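PDB 1RKX: CDP-glucose-4,6-dehydratase from Yersinia pseudotuberculosis, which converts CDP-D-glucose to CDP-4-keto-6-deoxy-D-glucose with loss of water, with NAD bound in a Rossmann-type domain. Local coordinates for residues 12-17 / 27-32; 81-86 / 244-249; 234-239 / 347-352. All coordinates share one frame; numbering follows the deposited sequence.

Interaction 1: 12-17 / 27-32; sequences VFVTGH and LWLQTM. With NAD (nicotinamide-adenine-dinucleotide), chain G.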
loop_
_atom_site.group_PDB
_atom_site.type_symbol
_atom_site.label_atom_id
_atom_site.label_comp_id
_atom_site.label_asym_id
_atom_site.label_seq_id
_atom_site.Cartn_x
_atom_site.Cartn_y
_atom_site.Cartn_z
ATOM N N VAL C 12 -0.174 -18.816 -35.309
ATOM C CA VAL C 12 0.477 -18.476 -34.046
ATOM C C VAL C 12 1.989 -18.326 -34.188
ATOM O O VAL C 12 2.673 -19.212 -34.712
ATOM C CB VAL C 12 0.167 -19.558 -32.978
ATOM C CG1 VAL C 12 0.657 -19.107 -31.603
ATOM C CG2 VAL C 12 -1.327 -19.839 -32.948
ATOM N N PHE C 13 2.500 -17.196 -33.707
ATOM C CA PHE C 13 3.923 -16.885 -33.762
ATOM C C PHE C 13 4.474 -17.056 -32.348
ATOM O O PHE C 13 3.964 -16.455 -31.407
ATOM C CB PHE C 13 4.112 -15.439 -34.229
ATOM C CG PHE C 13 5.544 -15.069 -34.522
ATOM C CD1 PHE C 13 6.122 -15.387 -35.745
ATOM C CD2 PHE C 13 6.303 -14.377 -33.582
ATOM C CE1 PHE C 13 7.443 -15.018 -36.036
ATOM C CE2 PHE C 13 7.623 -14.003 -33.857
ATOM C CZ PHE C 13 8.193 -14.323 -35.086
ATOM N N VAL C 14 5.514 -17.868 -32.204
ATOM C CA VAL C 14 6.099 -18.124 -30.894
ATOM C C VAL C 14 7.598 -17.835 -30.819
ATOM O O VAL C 14 8.388 -18.508 -31.476
ATOM C CB VAL C 14 5.898 -19.606 -30.484
ATOM C CG1 VAL C 14 6.512 -19.855 -29.104
ATOM C CG2 VAL C 14 4.415 -19.964 -30.496
ATOM N N THR C 15 7.999 -16.843 -30.026
ATOM C CA THR C 15 9.428 -16.588 -29.883
ATOM C C THR C 15 9.876 -17.537 -28.784
ATOM O O THR C 15 9.107 -17.820 -27.857
ATOM C CB THR C 15 9.754 -15.127 -29.458
ATOM O OG1 THR C 15 9.239 -14.870 -28.141
ATOM C CG2 THR C 15 9.162 -14.138 -30.448
ATOM N N GLY C 16 11.101 -18.039 -28.885
ATOM C CA GLY C 16 11.602 -18.952 -27.876
ATOM C C GLY C 16 11.086 -20.374 -28.030
ATOM O O GLY C 16 11.054 -21.135 -27.059
ATOM N N HIS C 17 10.684 -20.738 -29.246
ATOM C CA HIS C 17 10.174 -22.076 -29.513
ATOM C C HIS C 17 11.238 -23.171 -29.394
ATOM O O HIS C 17 10.898 -24.351 -29.296
ATOM C CB HIS C 17 9.538 -22.137 -30.909
ATOM C CG HIS C 17 10.534 -22.116 -32.030
ATOM N ND1 HIS C 17 11.400 -21.064 -32.242
ATOM C CD2 HIS C 17 10.789 -23.015 -33.011
ATOM C CE1 HIS C 17 12.143 -21.313 -33.307
ATOM N NE2 HIS C 17 11.791 -22.490 -33.792
ATOM N N LEU C 27 4.588 -27.704 -29.439
ATOM C CA LEU C 27 4.072 -29.053 -29.664
ATOM C C LEU C 27 2.575 -29.090 -29.377
ATOM O O LEU C 27 1.803 -29.708 -30.118
ATOM C CB LEU C 27 4.774 -30.062 -28.759
ATOM C CG LEU C 27 6.203 -30.468 -29.111
ATOM C CD1 LEU C 27 6.787 -31.329 -27.989
ATOM C CD2 LEU C 27 6.199 -31.226 -30.440
ATOM N N TRP C 28 2.167 -28.422 -28.300
ATOM C CA TRP C 28 0.760 -28.381 -27.907
ATOM C C TRP C 28 -0.070 -27.719 -29.002
ATOM O O TRP C 28 -1.108 -28.243 -29.413
ATOM C CB TRP C 28 0.598 -27.603 -26.595
ATOM C CG TRP C 28 -0.700 -27.882 -25.867
ATOM C CD1 TRP C 28 -1.875 -28.330 -26.411
ATOM C CD2 TRP C 28 -0.950 -27.706 -24.465
ATOM N NE1 TRP C 28 -2.839 -28.443 -25.433
ATOM C CE2 TRP C 28 -2.298 -28.067 -24.230
ATOM C CE3 TRP C 28 -0.167 -27.277 -23.385
ATOM C CZ2 TRP C 28 -2.880 -28.012 -22.954
ATOM C CZ3 TRP C 28 -0.748 -27.220 -22.112
ATOM C CH2 TRP C 28 -2.093 -27.589 -21.914
ATOM N N LEU C 29 0.394 -26.564 -29.472
ATOM C CA LEU C 29 -0.289 -25.825 -30.529
ATOM C C LEU C 29 -0.386 -26.682 -31.793
ATOM O O LEU C 29 -1.431 -26.723 -32.443
ATOM C CB LEU C 29 0.467 -24.525 -30.835
ATOM C CG LEU C 29 0.404 -23.445 -29.747
ATOM C CD1 LEU C 29 1.427 -22.344 -30.024
ATOM C CD2 LEU C 29 -1.008 -22.869 -29.698
ATOM N N GLN C 30 0.707 -27.360 -32.137
ATOM C CA GLN C 30 0.717 -28.221 -33.320
ATOM C C GLN C 30 -0.347 -29.314 -33.214
ATOM O O GLN C 30 -1.105 -29.541 -34.159
ATOM C CB GLN C 30 2.091 -28.862 -33.509
ATOM C CG GLN C 30 3.201 -27.867 -33.826
ATOM C CD GLN C 30 4.575 -28.507 -33.865
ATOM O OE1 GLN C 30 5.594 -27.827 -33.693
ATOM N NE2 GLN C 30 4.616 -29.814 -34.098
ATOM N N THR C 31 -0.413 -29.985 -32.065
ATOM C CA THR C 31 -1.392 -31.053 -31.885
ATOM C C THR C 31 -2.828 -30.560 -32.007
ATOM O O THR C 31 -3.717 -31.334 -32.354
ATOM C CB THR C 31 -1.237 -31.762 -30.522
ATOM O OG1 THR C 31 -1.621 -30.878 -29.466
ATOM C CG2 THR C 31 0.195 -32.193 -30.313
ATOM N N MET C 32 -3.060 -29.281 -31.730
ATOM C CA MET C 32 -4.408 -28.734 -31.822
ATOM C C MET C 32 -4.723 -28.167 -33.205
ATOM O O MET C 32 -5.756 -27.533 -33.402
ATOM C CB MET C 32 -4.632 -27.673 -30.740
ATOM C CG MET C 32 -4.571 -28.244 -29.326
ATOM S SD MET C 32 -5.186 -27.125 -28.055
ATOM C CE MET C 32 -3.895 -25.853 -28.078
HETATM P PA NAD G . 14.922 -21.843 -22.189
HETATM O O1A NAD G . 16.307 -21.354 -22.016
HETATM O O2A NAD G . 14.736 -23.309 -22.354
HETATM O O5B NAD G . 14.217 -21.116 -23.438
HETATM C C5B NAD G . 14.602 -19.759 -23.765
HETATM C C4B NAD G . 14.310 -19.448 -25.235
HETATM O O4B NAD G . 14.779 -18.086 -25.364
HETATM C C3B NAD G . 15.152 -20.274 -26.196
HETATM O O3B NAD G . 14.258 -20.799 -27.197
HETATM C C2B NAD G . 16.156 -19.262 -26.715
HETATM O O2B NAD G . 16.674 -19.586 -28.036
HETATM C C1B NAD G . 15.366 -17.981 -26.633
HETATM N N9A NAD G . 16.212 -16.799 -26.663
HETATM C C8A NAD G . 17.055 -16.342 -25.685
HETATM N N7A NAD G . 17.708 -15.232 -26.022
HETATM C C5A NAD G . 17.257 -14.958 -27.299
HETATM C C6A NAD G . 17.573 -13.919 -28.201
HETATM N N6A NAD G . 18.421 -12.933 -27.989
HETATM N N1A NAD G . 16.945 -13.926 -29.419
HETATM C C2A NAD G . 16.057 -14.942 -29.673
HETATM N N3A NAD G . 15.687 -15.953 -28.917
HETATM C C4A NAD G . 16.331 -15.911 -27.718
HETATM O O3 NAD G . 14.069 -21.318 -20.992
HETATM P PN NAD G . 12.495 -21.552 -20.609
HETATM O O1N NAD G . 12.535 -22.265 -19.329
HETATM O O2N NAD G . 11.861 -22.333 -21.701
HETATM O O5D NAD G . 11.964 -20.076 -20.400
HETATM C C5D NAD G . 10.927 -19.626 -21.280
HETATM C C4D NAD G . 10.484 -18.231 -20.887
HETATM O O4D NAD G . 9.875 -18.391 -19.562
HETATM C C3D NAD G . 11.544 -17.147 -20.690
HETATM O O3D NAD G . 10.944 -15.872 -20.990
HETATM C C2D NAD G . 11.858 -17.272 -19.205
HETATM O O2D NAD G . 12.455 -16.060 -18.713
HETATM C C1D NAD G . 10.483 -17.514 -18.642
HETATM N N1N NAD G . 10.528 -18.108 -17.311
HETATM C C2N NAD G . 10.834 -19.463 -17.094
HETATM C C3N NAD G . 10.784 -20.055 -15.721
HETATM C C7N NAD G . 11.064 -21.496 -15.587
HETATM O O7N NAD G . 10.995 -21.973 -14.444
HETATM N N7N NAD G . 11.381 -22.294 -16.628
HETATM C C4N NAD G . 10.547 -19.136 -14.543
HETATM C C5N NAD G . 10.268 -17.724 -14.950
HETATM C C6N NAD G . 10.255 -17.271 -16.185
#

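Interaction 2: 81-86 / 244-249; sequences PEIVFH and LLAQKL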
loop_
_atom_site.group_PDB
_atom_site.type_symbol
_atom_site.label_atom_id
_atom_site.label_comp_id
_atom_site.label_asym_id
_atom_site.label_seq_id
_atom_site.Cartn_x
_atom_site.Cartn_y
_atom_site.Cartn_z
ATOM N N PRO C 81 0.773 -13.253 -38.116
ATOM C CA PRO C 81 0.127 -14.003 -37.033
ATOM C C PRO C 81 -1.092 -13.293 -36.449
ATOM O O PRO C 81 -1.193 -12.070 -36.505
ATOM C CB PRO C 81 1.247 -14.135 -36.005
ATOM C CG PRO C 81 1.932 -12.805 -36.135
ATOM C CD PRO C 81 2.036 -12.651 -37.653
ATOM N N GLU C 82 -2.014 -14.073 -35.889
ATOM C CA GLU C 82 -3.210 -13.523 -35.256
ATOM C C GLU C 82 -2.974 -13.606 -33.753
ATOM O O GLU C 82 -3.591 -12.887 -32.969
ATOM C CB GLU C 82 -4.441 -14.367 -35.567
ATOM C CG GLU C 82 -4.685 -14.690 -37.015
ATOM C CD GLU C 82 -5.779 -15.730 -37.151
ATOM O OE1 GLU C 82 -6.938 -15.410 -36.799
ATOM O OE2 GLU C 82 -5.471 -16.865 -37.586
ATOM N N ILE C 83 -2.089 -14.515 -33.366
ATOM C CA ILE C 83 -1.762 -14.726 -31.964
ATOM C C ILE C 83 -0.253 -14.832 -31.790
ATOM O O ILE C 83 0.429 -15.519 -32.558
ATOM C CB ILE C 83 -2.420 -16.018 -31.431
ATOM C CG1 ILE C 83 -3.940 -15.943 -31.611
ATOM C CG2 ILE C 83 -2.083 -16.205 -29.951
ATOM C CD1 ILE C 83 -4.669 -17.232 -31.256
ATOM N N VAL C 84 0.264 -14.159 -30.766
ATOM C CA VAL C 84 1.690 -14.176 -30.495
ATOM C C VAL C 84 2.002 -14.527 -29.042
ATOM O O VAL C 84 1.390 -13.991 -28.121
ATOM C CB VAL C 84 2.333 -12.802 -30.780
ATOM C CG1 VAL C 84 3.814 -12.841 -30.400
ATOM C CG2 VAL C 84 2.161 -12.432 -32.249
ATOM N N PHE C 85 2.950 -15.437 -28.853
ATOM C CA PHE C 85 3.412 -15.824 -27.523
ATOM C C PHE C 85 4.892 -15.459 -27.489
ATOM O O PHE C 85 5.695 -16.027 -28.241
ATOM C CB PHE C 85 3.271 -17.330 -27.287
ATOM C CG PHE C 85 1.855 -17.790 -27.089
ATOM C CD1 PHE C 85 1.112 -18.280 -28.161
ATOM C CD2 PHE C 85 1.267 -17.756 -25.824
ATOM C CE1 PHE C 85 -0.199 -18.736 -27.976
ATOM C CE2 PHE C 85 -0.043 -18.209 -25.624
ATOM C CZ PHE C 85 -0.778 -18.702 -26.704
ATOM N N HIS C 86 5.255 -14.506 -26.636
ATOM C CA HIS C 86 6.646 -14.087 -26.531
ATOM C C HIS C 86 7.313 -14.782 -25.353
ATOM O O HIS C 86 7.102 -14.404 -24.200
ATOM C CB HIS C 86 6.721 -12.561 -26.375
ATOM C CG HIS C 86 8.113 -12.030 -26.189
ATOM N ND1 HIS C 86 9.170 -12.408 -26.990
ATOM C CD2 HIS C 86 8.615 -11.141 -25.298
ATOM C CE1 HIS C 86 10.264 -11.777 -26.598
ATOM N NE2 HIS C 86 9.954 -11.001 -25.574
ATOM N N LEU C 244 -5.445 -20.628 -22.442
ATOM C CA LEU C 244 -6.775 -20.181 -22.047
ATOM C C LEU C 244 -6.873 -18.666 -22.171
ATOM O O LEU C 244 -7.862 -18.132 -22.677
ATOM C CB LEU C 244 -7.057 -20.602 -20.602
ATOM C CG LEU C 244 -8.403 -20.185 -20.013
ATOM C CD1 LEU C 244 -9.537 -20.821 -20.819
ATOM C CD2 LEU C 244 -8.471 -20.626 -18.554
ATOM N N LEU C 245 -5.843 -17.970 -21.701
ATOM C CA LEU C 245 -5.814 -16.516 -21.775
ATOM C C LEU C 245 -5.805 -16.040 -23.227
ATOM O O LEU C 245 -6.507 -15.094 -23.576
ATOM C CB LEU C 245 -4.574 -15.970 -21.058
ATOM C CG LEU C 245 -4.342 -14.457 -21.153
ATOM C CD1 LEU C 245 -5.508 -13.706 -20.536
ATOM C CD2 LEU C 245 -3.035 -14.100 -20.448
ATOM N N ALA C 246 -5.000 -16.693 -24.064
ATOM C CA ALA C 246 -4.909 -16.320 -25.471
ATOM C C ALA C 246 -6.280 -16.392 -26.131
ATOM O O ALA C 246 -6.669 -15.499 -26.887
ATOM C CB ALA C 246 -3.939 -17.241 -26.196
ATOM N N GLN C 247 -7.006 -17.465 -25.847
ATOM C CA GLN C 247 -8.323 -17.642 -26.435
ATOM C C GLN C 247 -9.245 -16.504 -26.020
ATOM O O GLN C 247 -9.958 -15.942 -26.848
ATOM C CB GLN C 247 -8.925 -18.984 -26.009
ATOM C CG GLN C 247 -10.003 -19.468 -26.958
ATOM C CD GLN C 247 -10.687 -20.727 -26.479
ATOM O OE1 GLN C 247 -10.052 -21.612 -25.896
ATOM N NE2 GLN C 247 -11.988 -20.826 -26.736
ATOM N N LYS C 248 -9.216 -16.151 -24.739
ATOM C CA LYS C 248 -10.062 -15.077 -24.242
ATOM C C LYS C 248 -9.675 -13.719 -24.813
ATOM O O LYS C 248 -10.544 -12.916 -25.136
ATOM C CB LYS C 248 -10.043 -15.041 -22.713
ATOM C CG LYS C 248 -10.881 -16.141 -22.084
ATOM C CD LYS C 248 -11.054 -15.930 -20.596
ATOM C CE LYS C 248 -12.091 -16.883 -20.019
ATOM N NZ LYS C 248 -11.719 -18.310 -20.213
ATOM N N LEU C 249 -8.376 -13.460 -24.933
ATOM C CA LEU C 249 -7.912 -12.198 -25.503
ATOM C C LEU C 249 -8.406 -12.099 -26.946
ATOM O O LEU C 249 -8.808 -11.033 -27.410
ATOM C CB LEU C 249 -6.380 -12.137 -25.492
ATOM C CG LEU C 249 -5.697 -11.924 -24.137
ATOM C CD1 LEU C 249 -4.213 -12.256 -24.255
ATOM C CD2 LEU C 249 -5.910 -10.497 -23.674
#

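Interaction 3: 234-239 / 347-352; sequences HVLEPL and ITEINN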
loop_
_atom_site.group_PDB
_atom_site.type_symbol
_atom_site.label_atom_id
_atom_site.label_comp_id
_atom_site.label_asym_id
_atom_site.label_seq_id
_atom_site.Cartn_x
_atom_site.Cartn_y
_atom_site.Cartn_z
ATOM N N HIS C 234 4.232 -28.550 -13.092
ATOM C CA HIS C 234 4.563 -29.160 -14.368
ATOM C C HIS C 234 4.424 -28.069 -15.422
ATOM O O HIS C 234 3.525 -27.223 -15.345
ATOM C CB HIS C 234 3.616 -30.325 -14.660
ATOM C CG HIS C 234 4.025 -31.156 -15.836
ATOM N ND1 HIS C 234 3.817 -30.757 -17.139
ATOM C CD2 HIS C 234 4.645 -32.357 -15.904
ATOM C CE1 HIS C 234 4.289 -31.679 -17.960
ATOM N NE2 HIS C 234 4.798 -32.660 -17.236
ATOM N N VAL C 235 5.318 -28.092 -16.404
ATOM C CA VAL C 235 5.325 -27.096 -17.465
ATOM C C VAL C 235 3.972 -26.907 -18.155
ATOM O O VAL C 235 3.640 -25.805 -18.585
ATOM C CB VAL C 235 6.419 -27.428 -18.520
ATOM C CG1 VAL C 235 6.166 -28.801 -19.138
ATOM C CG2 VAL C 235 6.462 -26.340 -19.588
ATOM N N LEU C 236 3.178 -27.967 -18.253
ATOM C CA LEU C 236 1.881 -27.842 -18.905
ATOM C C LEU C 236 0.857 -27.027 -18.102
ATOM O O LEU C 236 -0.112 -26.524 -18.665
ATOM C CB LEU C 236 1.315 -29.229 -19.220
ATOM C CG LEU C 236 2.166 -30.083 -20.169
ATOM C CD1 LEU C 236 1.506 -31.440 -20.370
ATOM C CD2 LEU C 236 2.339 -29.361 -21.511
ATOM N N GLU C 237 1.073 -26.887 -16.795
ATOM C CA GLU C 237 0.145 -26.129 -15.954
ATOM C C GLU C 237 0.088 -24.649 -16.358
ATOM O O GLU C 237 -0.975 -24.145 -16.711
ATOM C CB GLU C 237 0.529 -26.283 -14.478
ATOM C CG GLU C 237 0.561 -27.746 -14.006
ATOM C CD GLU C 237 -0.775 -28.253 -13.467
ATOM O OE1 GLU C 237 -1.838 -27.956 -14.063
ATOM O OE2 GLU C 237 -0.762 -28.970 -12.443
ATOM N N PRO C 238 1.221 -23.927 -16.301
ATOM C CA PRO C 238 1.117 -22.526 -16.707
ATOM C C PRO C 238 0.773 -22.392 -18.190
ATOM O O PRO C 238 0.043 -21.483 -18.579
ATOM C CB PRO C 238 2.496 -21.955 -16.369
ATOM C CG PRO C 238 3.402 -23.159 -16.460
ATOM C CD PRO C 238 2.568 -24.225 -15.785
ATOM N N LEU C 239 1.291 -23.301 -19.012
ATOM C CA LEU C 239 1.010 -23.245 -20.445
ATOM C C LEU C 239 -0.493 -23.348 -20.711
ATOM O O LEU C 239 -1.018 -22.680 -21.603
ATOM C CB LEU C 239 1.765 -24.354 -21.187
ATOM C CG LEU C 239 3.152 -23.965 -21.724
ATOM C CD1 LEU C 239 4.002 -23.366 -20.614
ATOM C CD2 LEU C 239 3.828 -25.182 -22.336
ATOM N N ILE C 347 3.553 -35.818 -27.185
ATOM C CA ILE C 347 2.204 -35.521 -27.656
ATOM C C ILE C 347 1.201 -36.219 -26.747
ATOM O O ILE C 347 0.174 -35.651 -26.375
ATOM C CB ILE C 347 1.984 -36.023 -29.100
ATOM C CG1 ILE C 347 2.975 -35.341 -30.046
ATOM C CG2 ILE C 347 0.544 -35.754 -29.531
ATOM C CD1 ILE C 347 2.914 -33.831 -30.018
ATOM N N THR C 348 1.504 -37.465 -26.397
ATOM C CA THR C 348 0.632 -38.234 -25.518
ATOM C C THR C 348 0.574 -37.588 -24.137
ATOM O O THR C 348 -0.471 -37.600 -23.488
ATOM C CB THR C 348 1.120 -39.691 -25.387
ATOM O OG1 THR C 348 0.988 -40.349 -26.655
ATOM C CG2 THR C 348 0.303 -40.444 -24.341
ATOM N N GLU C 349 1.695 -37.026 -23.687
ATOM C CA GLU C 349 1.721 -36.376 -22.384
ATOM C C GLU C 349 0.762 -35.197 -22.401
ATOM O O GLU C 349 0.021 -34.970 -21.446
ATOM C CB GLU C 349 3.132 -35.900 -22.039
ATOM C CG GLU C 349 3.236 -35.328 -20.642
ATOM C CD GLU C 349 4.374 -35.935 -19.854
ATOM O OE1 GLU C 349 4.511 -37.176 -19.866
ATOM O OE2 GLU C 349 5.126 -35.175 -19.211
ATOM N N ILE C 350 0.774 -34.446 -23.496
ATOM C CA ILE C 350 -0.119 -33.309 -23.630
ATOM C C ILE C 350 -1.560 -33.801 -23.611
ATOM O O ILE C 350 -2.423 -33.188 -22.981
ATOM C CB ILE C 350 0.154 -32.544 -24.941
ATOM C CG1 ILE C 350 1.488 -31.796 -24.823
ATOM C CG2 ILE C 350 -0.992 -31.583 -25.241
ATOM C CD1 ILE C 350 2.022 -31.250 -26.137
ATOM N N ASN C 351 -1.819 -34.913 -24.292
ATOM C CA ASN C 351 -3.169 -35.473 -24.323
ATOM C C ASN C 351 -3.598 -35.919 -22.928
ATOM O O ASN C 351 -4.737 -35.695 -22.521
ATOM C CB ASN C 351 -3.247 -36.658 -25.291
ATOM C CG ASN C 351 -3.126 -36.235 -26.742
ATOM O OD1 ASN C 351 -3.707 -35.231 -27.161
ATOM N ND2 ASN C 351 -2.382 -37.009 -27.523
ATOM N N ASN C 352 -2.684 -36.554 -22.200
ATOM C CA ASN C 352 -2.979 -37.007 -20.846
ATOM C C ASN C 352 -3.370 -35.814 -19.983
ATOM O O ASN C 352 -4.287 -35.900 -19.168
ATOM C CB ASN C 352 -1.759 -37.704 -20.240
ATOM C CG ASN C 352 -1.543 -39.094 -20.803
ATOM O OD1 ASN C 352 -0.467 -39.675 -20.658
ATOM N ND2 ASN C 352 -2.572 -39.641 -21.439
#

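Interaction 1: 12-17 / 27-32
A single methyl group, CD1 of L29, makes both of the close contacts between strand 11-15 and helix 20-31, meeting one methyl from each of two strand valines. The pair of elements opens the first beta-alpha-beta unit of the Rossmann fold, and the case is an example of a strand and its following helix meeting through one leucine methyl at two valines. V12 and V14, two residues apart on the strand, both direct their CB toward the helix. Each meets L29 tip to tip, V12 through CG1, which lies 3.7 Å from L29 CD1, and V14 through CG2, at 3.8 Å from the same CD1. With CG anti to its own carbonyl carbon and beside the backbone N (chi1 -70°), and an extended second torsion, L29 drives CD1 out from the helix to reach both valines. The contact is wholly apolar, and its three residues are buried; W7 of helix 4-7 also touches V12 and L29, while L243 of helix 236-251 lies against L29.

Beyond V14 the strand runs through T15 into the turn that receives the cofactor. T15 OG1 is hydrogen-bonded to H86 on the adjacent strand, and G16 adopts a positive phi of 79°, a conformation that favours glycine. The adenosine ribose of NAD lies close against the backbone at this glycine. The nearest approach of the segments to the cofactor is between G16 O and the ribose hydroxyl O3B of NAD, 3.2 Å apart.

Interaction 2: 81-86 / 244-249
A246 is the residue on which this contact turns: its one methyl group faces two side chains of strand 83-86, and more of its surface is buried here than that of F85 and I83 together. The three side chains form a buried, purely hydrocarbon junction between helix 236-251 and a central strand of the parallel Rossmann sheet, an example of how a small residue allows a helix to settle close to a sheet. At the nearest point the CA atoms of I83 and A246 are 7.4 Å apart.

F85 makes the closer approach. Its CZ lies 3.5 Å from A246 CB, and CE2 follows at 4.1 Å, so the methyl meets the far end of the ring, approaching it obliquely. The start of the F85 side chain does not aim at the helix; the torsions carry the ring there, with CG opposite the carbonyl carbon (chi1 -73°) and the ring turned roughly perpendicular to the plane of that first bend (chi2 95°). I83 sits two residues earlier on the same side of the strand and points its CB toward the helix. Its branch methyl CG2 stands 4.3 Å from A246 CB, a looser touch than that of the phenyl ring.

W7 of helix 4-7 touches all three residues, and V128 on the next strand packs against F85. On the same helix, L245 and L249, one before and one after A246 in sequence, pack on strand 187-192. Because no hydrogen bond or charge joins the two segments, their direct attraction rests on dispersion and on the exclusion of water, and the closest approach in it is between a methyl and the end of a ring.

Interaction 3: 234-239 / 347-352
This is a buried contact of mixed character, one polar bond beside a leucine-isoleucine pair, where the end of strand 229-234 and the start of helix 236-251 meet the C-terminal helix 342-355. H234 supplies the polar part. Its NE2 donates to E349 OE2 over 3.2 Å, with an N-H...O angle of 146°. The bond uses the anti side of the carboxylate. E349 has CG anti to the backbone N (chi1 -175°) and a bend at chi2, which turns the carboxylate to the histidine. At the other ring nitrogen, ND1 accepts from L236 N at 3.1 Å, nearly straight at 172°, and so caps the helix start. Bound at both nitrogens, the ring has its rotation fixed, and the nearby carboxylate would probably polarise it.

L236 fills the apolar half. Its side chain crosses that of I350 at about a right angle, with CD2 4.2 Å from I350 CG1, while CD1 rests over the helix backbone, 4.1 Å from I350 CA.

Around this pair, W320 meets the H234 ring edge-to-face, and helix 322-338 packs T325 and I329 against H234 and Y328 against E349. W28 of helix 20-31 touches both L236 and I350, so the contact lies between helices 20-31 and 322-338, while V235 packs on V196 of strand 196-197.

In the fold
Along the chain, interaction 1 closes before the other two open, whereas interactions 2 and 3 cross, their segments alternating. Interactions 1 and 2, with centres 11 Å apart, share the parallel Rossmann sheet: strands 11-15 and 83-86 are neighbours, and F13 N lies 2.9 Å from I83 O, a probable hydrogen bond. Interactions 2 and 3 share helix 236-251 but sit about 18 Å apart between centres without touching. Interaction 3 lies about 13 Å from interaction 1, centre to centre, and W28 packs on residues of both its segments. Together the contacts tie the NAD-binding sheet, through helices 20-31 and 236-251, to the C-terminal helix 342-355.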